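Local coordinates for mannosyl-glycoprotein endo-beta-N-acetylglucosamidase-like domain-containing protein (Pseudomonas protegens, PDB 4KT3) that acts as a type VI secretion effector, a peptidoglycan glycoside hydrolase of the lysozyme clan, found in complex with its immunity partner, at residues Asp56-Asn61 / Gly131-Met136; Ala137-Leu142 / Gly159-Leu164; Ser123-Ala128 / Val143-Asn148. One frame throughout, in Å; residues are numbered along the deposited sequence.

Contact 1: residues Asp56-Asn61 / Gly131-Met136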
loop_
_atom_site.group_PDB
_atom_site.type_symbol
_atom_site.label_atom_id
_atom_site.label_comp_id
_atom_site.label_asym_id
_atom_site.label_seq_id
_atom_site.Cartn_x
_atom_site.Cartn_y
_atom_site.Cartn_z
ATOM N N ASP A 56 10.815 22.368 -0.904
ATOM C CA ASP A 56 9.773 23.189 -1.515
ATOM C C ASP A 56 8.615 22.318 -2.023
ATOM O O ASP A 56 8.200 22.427 -3.185
ATOM C CB ASP A 56 10.346 24.040 -2.648
ATOM C CG ASP A 56 9.317 24.982 -3.250
ATOM O OD1 ASP A 56 8.322 25.331 -2.569
ATOM O OD2 ASP A 56 9.503 25.408 -4.414
ATOM N N LEU A 57 8.098 21.471 -1.125
ATOM C CA LEU A 57 6.981 20.574 -1.421
ATOM C C LEU A 57 5.868 20.727 -0.397
ATOM O O LEU A 57 6.140 20.905 0.793
ATOM C CB LEU A 57 7.441 19.107 -1.376
ATOM C CG LEU A 57 8.430 18.617 -2.439
ATOM C CD1 LEU A 57 8.834 17.188 -2.115
ATOM C CD2 LEU A 57 7.792 18.706 -3.811
ATOM N N PRO A 58 4.613 20.601 -0.845
ATOM C CA PRO A 58 3.529 20.401 0.121
ATOM C C PRO A 58 3.803 19.144 0.945
ATOM O O PRO A 58 4.233 18.127 0.402
ATOM C CB PRO A 58 2.293 20.199 -0.760
ATOM C CG PRO A 58 2.647 20.810 -2.084
ATOM C CD PRO A 58 4.129 20.572 -2.235
ATOM N N VAL A 59 3.565 19.215 2.244
ATOM C CA VAL A 59 3.888 18.086 3.106
ATOM C C VAL A 59 3.181 16.794 2.675
ATOM O O VAL A 59 3.751 15.705 2.774
ATOM C CB VAL A 59 3.620 18.415 4.601
ATOM C CG1 VAL A 59 2.150 18.645 4.867
ATOM C CG2 VAL A 59 4.191 17.318 5.486
ATOM N N GLU A 60 1.955 16.916 2.183
ATOM C CA GLU A 60 1.205 15.747 1.734
ATOM C C GLU A 60 1.875 15.013 0.578
ATOM O O GLU A 60 1.627 13.823 0.376
ATOM C CB GLU A 60 -0.228 16.125 1.340
ATOM C CG GLU A 60 -0.366 17.132 0.200
ATOM C CD GLU A 60 -0.503 18.583 0.675
ATOM O OE1 GLU A 60 0.038 18.935 1.751
ATOM O OE2 GLU A 60 -1.146 19.367 -0.057
ATOM N N ASN A 61 2.708 15.699 -0.189
ATOM C CA ASN A 61 3.402 15.015 -1.284
ATOM C C ASN A 61 4.402 14.004 -0.716
ATOM O O ASN A 61 4.485 12.848 -1.178
ATOM C CB ASN A 61 4.137 15.992 -2.188
ATOM C CG ASN A 61 3.200 16.882 -2.997
ATOM O OD1 ASN A 61 2.054 17.119 -2.618
ATOM N ND2 ASN A 61 3.701 17.398 -4.113
ATOM N N GLY A 131 10.435 21.487 -5.524
ATOM C CA GLY A 131 9.539 22.457 -6.119
ATOM C C GLY A 131 8.435 21.866 -6.973
ATOM O O GLY A 131 7.679 22.611 -7.589
ATOM N N GLN A 132 8.350 20.538 -7.038
ATOM C CA GLN A 132 7.321 19.901 -7.853
ATOM C C GLN A 132 6.085 19.742 -6.970
ATOM O O GLN A 132 5.825 18.665 -6.428
ATOM C CB GLN A 132 7.805 18.551 -8.370
ATOM C CG GLN A 132 9.090 18.639 -9.161
ATOM C CD GLN A 132 8.909 19.248 -10.534
ATOM O OE1 GLN A 132 7.793 19.423 -11.017
ATOM N NE2 GLN A 132 10.018 19.561 -11.177
ATOM N N ARG A 133 5.339 20.832 -6.816
ATOM C CA ARG A 133 4.296 20.900 -5.800
ATOM C C ARG A 133 3.007 20.230 -6.246
ATOM O O ARG A 133 2.315 19.594 -5.448
ATOM C CB ARG A 133 4.045 22.362 -5.400
ATOM C CG ARG A 133 5.299 23.062 -4.882
ATOM C CD ARG A 133 5.000 24.479 -4.370
ATOM N NE ARG A 133 4.086 24.467 -3.222
ATOM C CZ ARG A 133 4.453 24.281 -1.954
ATOM N NH1 ARG A 133 5.723 24.100 -1.628
ATOM N NH2 ARG A 133 3.542 24.295 -0.993
ATOM N N ASP A 134 2.667 20.381 -7.520
ATOM C CA ASP A 134 1.506 19.693 -8.072
ATOM C C ASP A 134 1.729 18.193 -7.944
ATOM O O ASP A 134 2.788 17.696 -8.289
ATOM C CB ASP A 134 1.304 20.071 -9.534
ATOM C CG ASP A 134 0.178 19.303 -10.181
ATOM O OD1 ASP A 134 -1.000 19.646 -9.931
ATOM O OD2 ASP A 134 0.475 18.363 -10.951
ATOM N N PRO A 135 0.728 17.460 -7.425
ATOM C CA PRO A 135 0.921 16.020 -7.198
ATOM C C PRO A 135 1.293 15.215 -8.452
ATOM O O PRO A 135 2.119 14.296 -8.353
ATOM C CB PRO A 135 -0.435 15.584 -6.641
ATOM C CG PRO A 135 -0.910 16.788 -5.899
ATOM C CD PRO A 135 -0.492 17.956 -6.765
HETATM N N MSE A 136 0.704 15.535 -9.602
HETATM C CA MSE A 136 1.084 14.852 -10.833
HETATM C C MSE A 136 2.519 15.163 -11.243
HETATM O O MSE A 136 3.260 14.266 -11.634
HETATM C CB MSE A 136 0.141 15.225 -11.983
HETATM C CG MSE A 136 -1.236 14.631 -11.832
HETATM SE SE MSE A 136 -1.213 12.729 -12.183
HETATM C CE MSE A 136 -1.047 12.789 -14.114
#

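Contact 2: residues Ala137-Leu142 / Gly159-Leu164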
loop_
_atom_site.group_PDB
_atom_site.type_symbol
_atom_site.label_atom_id
_atom_site.label_comp_id
_atom_site.label_asym_id
_atom_site.label_seq_id
_atom_site.Cartn_x
_atom_site.Cartn_y
_atom_site.Cartn_z
ATOM N N ALA A 137 2.897 16.434 -11.172
ATOM C CA ALA A 137 4.262 16.847 -11.478
ATOM C C ALA A 137 5.242 16.154 -10.542
ATOM O O ALA A 137 6.328 15.745 -10.955
ATOM C CB ALA A 137 4.396 18.350 -11.359
ATOM N N PHE A 138 4.873 16.052 -9.268
ATOM C CA PHE A 138 5.710 15.363 -8.293
ATOM C C PHE A 138 5.943 13.897 -8.711
ATOM O O PHE A 138 7.075 13.422 -8.740
ATOM C CB PHE A 138 5.068 15.454 -6.899
ATOM C CG PHE A 138 5.819 14.714 -5.827
ATOM C CD1 PHE A 138 7.014 15.206 -5.329
ATOM C CD2 PHE A 138 5.337 13.514 -5.331
ATOM C CE1 PHE A 138 7.700 14.529 -4.335
ATOM C CE2 PHE A 138 6.018 12.832 -4.339
ATOM C CZ PHE A 138 7.205 13.327 -3.850
ATOM N N ALA A 139 4.871 13.184 -9.029
ATOM C CA ALA A 139 5.003 11.779 -9.389
ATOM C C ALA A 139 5.842 11.638 -10.660
ATOM O O ALA A 139 6.682 10.746 -10.774
ATOM C CB ALA A 139 3.636 11.160 -9.582
ATOM N N GLN A 140 5.629 12.535 -11.615
ATOM C CA GLN A 140 6.403 12.488 -12.853
ATOM C C GLN A 140 7.896 12.733 -12.610
ATOM O O GLN A 140 8.744 12.095 -13.226
ATOM C CB GLN A 140 5.830 13.476 -13.872
ATOM C CG GLN A 140 4.441 13.063 -14.383
ATOM C CD GLN A 140 3.616 14.235 -14.893
ATOM O OE1 GLN A 140 4.045 15.391 -14.828
ATOM N NE2 GLN A 140 2.416 13.940 -15.388
ATOM N N ALA A 141 8.221 13.629 -11.684
ATOM C CA ALA A 141 9.613 13.898 -11.351
ATOM C C ALA A 141 10.236 12.690 -10.655
ATOM O O ALA A 141 11.426 12.405 -10.823
ATOM C CB ALA A 141 9.719 15.138 -10.470
ATOM N N LEU A 142 9.425 11.987 -9.872
ATOM C CA LEU A 142 9.864 10.789 -9.181
ATOM C C LEU A 142 10.349 9.762 -10.198
ATOM O O LEU A 142 11.401 9.138 -10.034
ATOM C CB LEU A 142 8.692 10.212 -8.377
ATOM C CG LEU A 142 8.938 9.657 -6.991
ATOM C CD1 LEU A 142 9.860 10.536 -6.172
ATOM C CD2 LEU A 142 7.588 9.504 -6.309
ATOM N N GLY A 159 -2.499 5.165 -14.387
ATOM C CA GLY A 159 -1.064 5.014 -14.471
ATOM C C GLY A 159 -0.398 5.388 -13.161
ATOM O O GLY A 159 -1.069 5.762 -12.185
ATOM N N PHE A 160 0.928 5.301 -13.139
ATOM C CA PHE A 160 1.683 5.509 -11.912
ATOM C C PHE A 160 1.398 6.880 -11.297
ATOM O O PHE A 160 1.134 6.993 -10.092
ATOM C CB PHE A 160 3.186 5.363 -12.173
ATOM C CG PHE A 160 4.033 5.728 -10.996
ATOM C CD1 PHE A 160 4.585 7.003 -10.884
ATOM C CD2 PHE A 160 4.264 4.810 -9.987
ATOM C CE1 PHE A 160 5.355 7.345 -9.789
ATOM C CE2 PHE A 160 5.029 5.147 -8.891
ATOM C CZ PHE A 160 5.580 6.419 -8.793
ATOM N N ALA A 161 1.451 7.926 -12.117
ATOM C CA ALA A 161 1.355 9.287 -11.591
ATOM C C ALA A 161 -0.008 9.578 -10.975
ATOM O O ALA A 161 -0.094 10.151 -9.889
ATOM C CB ALA A 161 1.669 10.306 -12.678
ATOM N N ARG A 162 -1.070 9.193 -11.675
ATOM C CA ARG A 162 -2.419 9.465 -11.214
ATOM C C ARG A 162 -2.693 8.692 -9.928
ATOM O O ARG A 162 -3.357 9.198 -9.016
ATOM C CB ARG A 162 -3.432 9.100 -12.292
ATOM C CG ARG A 162 -4.866 9.453 -11.946
ATOM C CD ARG A 162 -5.078 10.958 -11.923
ATOM N NE ARG A 162 -4.974 11.508 -10.577
ATOM C CZ ARG A 162 -4.956 12.809 -10.297
ATOM N NH1 ARG A 162 -5.027 13.706 -11.273
ATOM N NH2 ARG A 162 -4.864 13.215 -9.041
ATOM N N TYR A 163 -2.187 7.458 -9.859
ATOM C CA TYR A 163 -2.370 6.624 -8.682
ATOM C C TYR A 163 -1.697 7.269 -7.457
ATOM O O TYR A 163 -2.306 7.383 -6.393
ATOM C CB TYR A 163 -1.837 5.204 -8.945
ATOM C CG TYR A 163 -1.989 4.253 -7.770
ATOM C CD1 TYR A 163 -0.975 4.104 -6.835
ATOM C CD2 TYR A 163 -3.144 3.510 -7.598
ATOM C CE1 TYR A 163 -1.118 3.247 -5.745
ATOM C CE2 TYR A 163 -3.294 2.645 -6.524
ATOM C CZ TYR A 163 -2.277 2.516 -5.606
ATOM O OH TYR A 163 -2.407 1.665 -4.538
ATOM N N LEU A 164 -0.451 7.711 -7.610
ATOM C CA LEU A 164 0.251 8.334 -6.497
ATOM C C LEU A 164 -0.389 9.678 -6.151
ATOM O O LEU A 164 -0.525 10.023 -4.979
ATOM C CB LEU A 164 1.728 8.534 -6.823
ATOM C CG LEU A 164 2.578 9.248 -5.761
ATOM C CD1 LEU A 164 2.488 8.556 -4.420
ATOM C CD2 LEU A 164 4.024 9.294 -6.206
#

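Contact 3: residues Ser123-Ala128 / Val143-Asn148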
loop_
_atom_site.group_PDB
_atom_site.type_symbol
_atom_site.label_atom_id
_atom_site.label_comp_id
_atom_site.label_asym_id
_atom_site.label_seq_id
_atom_site.Cartn_x
_atom_site.Cartn_y
_atom_site.Cartn_z
ATOM N N SER A 123 18.070 13.221 0.525
ATOM C CA SER A 123 19.474 13.217 0.116
ATOM C C SER A 123 19.634 12.696 -1.321
ATOM O O SER A 123 20.329 13.309 -2.156
ATOM C CB SER A 123 20.287 12.368 1.108
ATOM O OG SER A 123 21.678 12.426 0.841
ATOM N N SER A 124 18.983 11.577 -1.634
ATOM C CA SER A 124 19.157 10.940 -2.929
ATOM C C SER A 124 18.300 11.546 -4.039
ATOM O O SER A 124 18.736 11.584 -5.194
ATOM C CB SER A 124 18.821 9.442 -2.827
ATOM O OG SER A 124 19.771 8.764 -2.031
ATOM N N PHE A 125 17.082 11.973 -3.713
ATOM C CA PHE A 125 16.092 12.327 -4.745
ATOM C C PHE A 125 15.531 13.743 -4.598
ATOM O O PHE A 125 14.726 14.185 -5.410
ATOM C CB PHE A 125 14.952 11.292 -4.731
ATOM C CG PHE A 125 15.422 9.915 -5.089
ATOM C CD1 PHE A 125 15.725 9.604 -6.400
ATOM C CD2 PHE A 125 15.622 8.954 -4.115
ATOM C CE1 PHE A 125 16.189 8.362 -6.738
ATOM C CE2 PHE A 125 16.084 7.701 -4.454
ATOM C CZ PHE A 125 16.377 7.414 -5.769
ATOM N N GLY A 126 15.987 14.457 -3.574
ATOM C CA GLY A 126 15.420 15.746 -3.236
ATOM C C GLY A 126 15.625 16.766 -4.337
ATOM O O GLY A 126 14.696 17.476 -4.733
ATOM N N THR A 127 16.842 16.851 -4.842
ATOM C CA THR A 127 17.141 17.873 -5.824
ATOM C C THR A 127 16.292 17.610 -7.062
ATOM O O THR A 127 15.784 18.530 -7.693
ATOM C CB THR A 127 18.651 17.907 -6.127
ATOM O OG1 THR A 127 19.351 18.265 -4.931
ATOM C CG2 THR A 127 18.987 18.911 -7.196
ATOM N N ALA A 128 16.074 16.337 -7.370
ATOM C CA ALA A 128 15.263 15.968 -8.520
ATOM C C ALA A 128 13.772 16.308 -8.383
ATOM O O ALA A 128 13.119 16.656 -9.368
ATOM C CB ALA A 128 15.454 14.492 -8.851
ATOM N N VAL A 143 9.577 9.590 -11.259
ATOM C CA VAL A 143 9.963 8.678 -12.331
ATOM C C VAL A 143 11.205 9.148 -13.089
ATOM O O VAL A 143 12.083 8.349 -13.408
ATOM C CB VAL A 143 8.813 8.481 -13.324
ATOM C CG1 VAL A 143 9.285 7.706 -14.533
ATOM C CG2 VAL A 143 7.666 7.757 -12.635
ATOM N N ARG A 144 11.275 10.436 -13.390
ATOM C CA ARG A 144 12.424 10.978 -14.113
ATOM C C ARG A 144 13.720 10.773 -13.336
ATOM O O ARG A 144 14.783 10.535 -13.925
ATOM C CB ARG A 144 12.222 12.468 -14.385
ATOM C CG ARG A 144 11.546 12.761 -15.709
ATOM C CD ARG A 144 11.792 14.188 -16.182
ATOM N NE ARG A 144 11.573 15.162 -15.120
ATOM C CZ ARG A 144 10.379 15.583 -14.704
ATOM N NH1 ARG A 144 9.261 15.126 -15.257
ATOM N NH2 ARG A 144 10.305 16.471 -13.729
ATOM N N SER A 145 13.625 10.865 -12.013
ATOM C CA SER A 145 14.782 10.763 -11.133
ATOM C C SER A 145 15.292 9.332 -11.001
ATOM O O SER A 145 16.374 9.115 -10.472
ATOM C CB SER A 145 14.425 11.296 -9.741
ATOM O OG SER A 145 13.573 10.403 -9.050
ATOM N N GLY A 146 14.499 8.366 -11.452
ATOM C CA GLY A 146 14.832 6.959 -11.287
ATOM C C GLY A 146 14.450 6.364 -9.933
ATOM O O GLY A 146 14.813 5.237 -9.627
ATOM N N TYR A 147 13.722 7.114 -9.110
ATOM C CA TYR A 147 13.206 6.556 -7.869
ATOM C C TYR A 147 12.391 5.288 -8.153
ATOM O O TYR A 147 12.594 4.239 -7.525
ATOM C CB TYR A 147 12.338 7.598 -7.151
ATOM C CG TYR A 147 11.680 7.089 -5.883
ATOM C CD1 TYR A 147 10.384 6.598 -5.892
ATOM C CD2 TYR A 147 12.363 7.096 -4.683
ATOM C CE1 TYR A 147 9.780 6.143 -4.714
ATOM C CE2 TYR A 147 11.780 6.634 -3.514
ATOM C CZ TYR A 147 10.489 6.173 -3.532
ATOM O OH TYR A 147 9.898 5.709 -2.380
ATOM N N ASN A 148 11.449 5.408 -9.081
ATOM C CA ASN A 148 10.734 4.261 -9.633
ATOM C C ASN A 148 10.808 4.417 -11.136
ATOM O O ASN A 148 10.859 5.542 -11.633
ATOM C CB ASN A 148 9.246 4.259 -9.244
ATOM C CG ASN A 148 8.979 3.823 -7.816
ATOM O OD1 ASN A 148 9.837 3.320 -7.088
ATOM N ND2 ASN A 148 7.758 3.991 -7.438
HETATM O O HOH W 1 12.693 16.624 -12.386
#

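Contact 1: residues Asp56-Asn61 / Gly131-Met136
Asn61 reaches across to Arg133 with its amide nitrogen: ND2 donates to the backbone O of Arg133 at 2.9 Å, and the N-H...O angle of 162° is close to straight. The acceptor lies near the plane of the Asn61 amide, whereas the donor stands well above the carbonyl plane of Arg133, clear of the lone pairs. Arg133 answers with its side chain. A bend about CG-CD (chi3 63°) turns the guanidinium back over Pro58, whose CD sits over the centre of the flat group, 3.7 Å above its plane; the same Pro58 CD packs on Arg133 CB at 3.6 Å. At the NH1 end of the group, Arg133 NH1 meets OD1 of Asp56 at 3.0 Å. This is a salt bridge, but its hydrogen bond is weak, with an N-H...O angle of only 131°. The other oxygen of that carboxylate, Asp56 OD2, comes to 3.4 Å from Gly131 CA. That same CA makes a C-H...O contact of 3.2 Å with the backbone O of Asp56. Further in, Leu57 CD2 lies against the O of Gln132 at 3.3 Å.

Behind these contacts, the backbone sets the geometry. Asp56, with positive phi, is the C-prime residue of the Schellman motif that ends helix 35-54, and Gly131 is tied by a backbone bond to Leu55. Gln132 centres an inverse gamma turn, and Asp134 caps the start of helix 135-144 through OD2 to Ala137 N. Phe138 and Ile168 pack on Asn61.

The chemistry is thus divided: a nearly straight bond from the buried Asn61 amide fixes the connection into helix 135-144 against the start of helix 59-70, while the charged pair, bent and toward solvent, probably adds rather less.

Contact 2: residues Ala137-Leu142 / Gly159-Leu164
Helices 135-144 and 160-174 of this lysozyme-clan glucosaminidase domain pack through two small residues, Ala139 and Ala161, where their short segments cross at 130° with axes 8.4 Å apart. Ala139 CB points at the second helix and lies 3.6 Å from Ala161 CA and 3.8 Å from Ala161 CB, and such small side chains let the two backbones come close. Larger side chains close in around this point. Leu164 holds its CG anti to the backbone N (chi1 177°), which extends the chain toward helix 135-144, and its CD2 touches Ala139 CB at 3.9 Å. The same Leu164 methyl meets CD2 of Leu142 at 3.6 Å, methyl against methyl, the two leucines crossing at about a right angle. Phe160 comes in one turn earlier and presents the rim of its ring: CE1 is 3.8 Å from the backbone O of Ala139, which lies in the ring plane, and CZ approaches Leu142 CD2 at 4.4 Å. On the outer, more exposed side, Gln140 CG lies 4.3 Å from Ala161 CB. No hydrogen bond passes between the segments; the joint rests mainly on apolar contact.

Leu142 continues inward to Leu65 and Leu164 to Gln68, both on helix 59-70, while Phe138 and Leu142 also pack on Val129 of helix 114-129. Next to Leu164 along the helix, Tyr163 is turned to another side, where its OH hydrogen-bonds Glu94 and Asn96 of the neighbouring putative lipoprotein chain, placing this helix pair beside the surface that meets the other protein.

Contact 3: residues Ser123-Ala128 / Val143-Asn148
Water 1 bridges Ala128 and Arg144: it donates to the backbone O of Ala128 at 3.0 Å and accepts from Arg144 NH2 at 2.7 Å. Through it the guanidinium is joined to the last turns of helix 114-129 without touching them directly. Beside the water, Ala128 CB presses on Ser145 CB at 3.5 Å, a little tighter than an ordinary carbon-carbon contact. Ser145 carries its hydroxyl between the backbone N and the carbonyl carbon (chi1 73°), which turns OG back to hydrogen-bond Leu142 O and leaves it 3.5 Å from CD1 of Phe125.

The main apolar meeting is a T-shaped pair of rings. The edge of Tyr147 stands on the face of Phe125, with the planes at 90° and the centroids 5.3 Å apart. Tyr147 CD2 does most of the touching, 3.7 Å above the Phe125 plane and displaced toward the ring's rim. Tyr147 CB also sits over that face, 4.1 Å from the centroid and 17° off the normal, a CH-pi contact. Gly146, with positive phi, forms the Schellman motif that closes helix 135-144 and swings the chain round so that Tyr147 N comes to 3.6 Å from Phe125 CE1.

Phe121 meets Tyr147 with its ring nearly perpendicular too. Backbone hydrogen bonds join Tyr147 to the putative lipoprotein chain, and Gly75 of that chain packs on Phe125, so this patch belongs to the effector-immunity interface.

Chemically, the two segments adhere by aromatic and van der Waals contact, and the polar link between Ala128 and Arg144 runs through a water, which probably leaves that link looser than a direct bond would be.

In the fold
Followed from the N terminus, the chain leaves helix 35-54, enters helix 59-70 through 56-61, and only returns at 131-136, where contact 1 closes a long loop holding the two-stranded sheet and helix 114-129. Contact 3 opens at 123-128, inside that loop, and closes after it at 143-148, so contacts 1 and 3 cross. Contact 2 opens at 137-142, after contact 1 has closed, and is in series with it; it closes at 159-164, beyond contact 3, which it therefore crosses as well. Helix 135-144 with its two flanks is common to all three, bound just before its start to helix 59-70, along its length to helix 160-174 and beyond its end to helix 114-129.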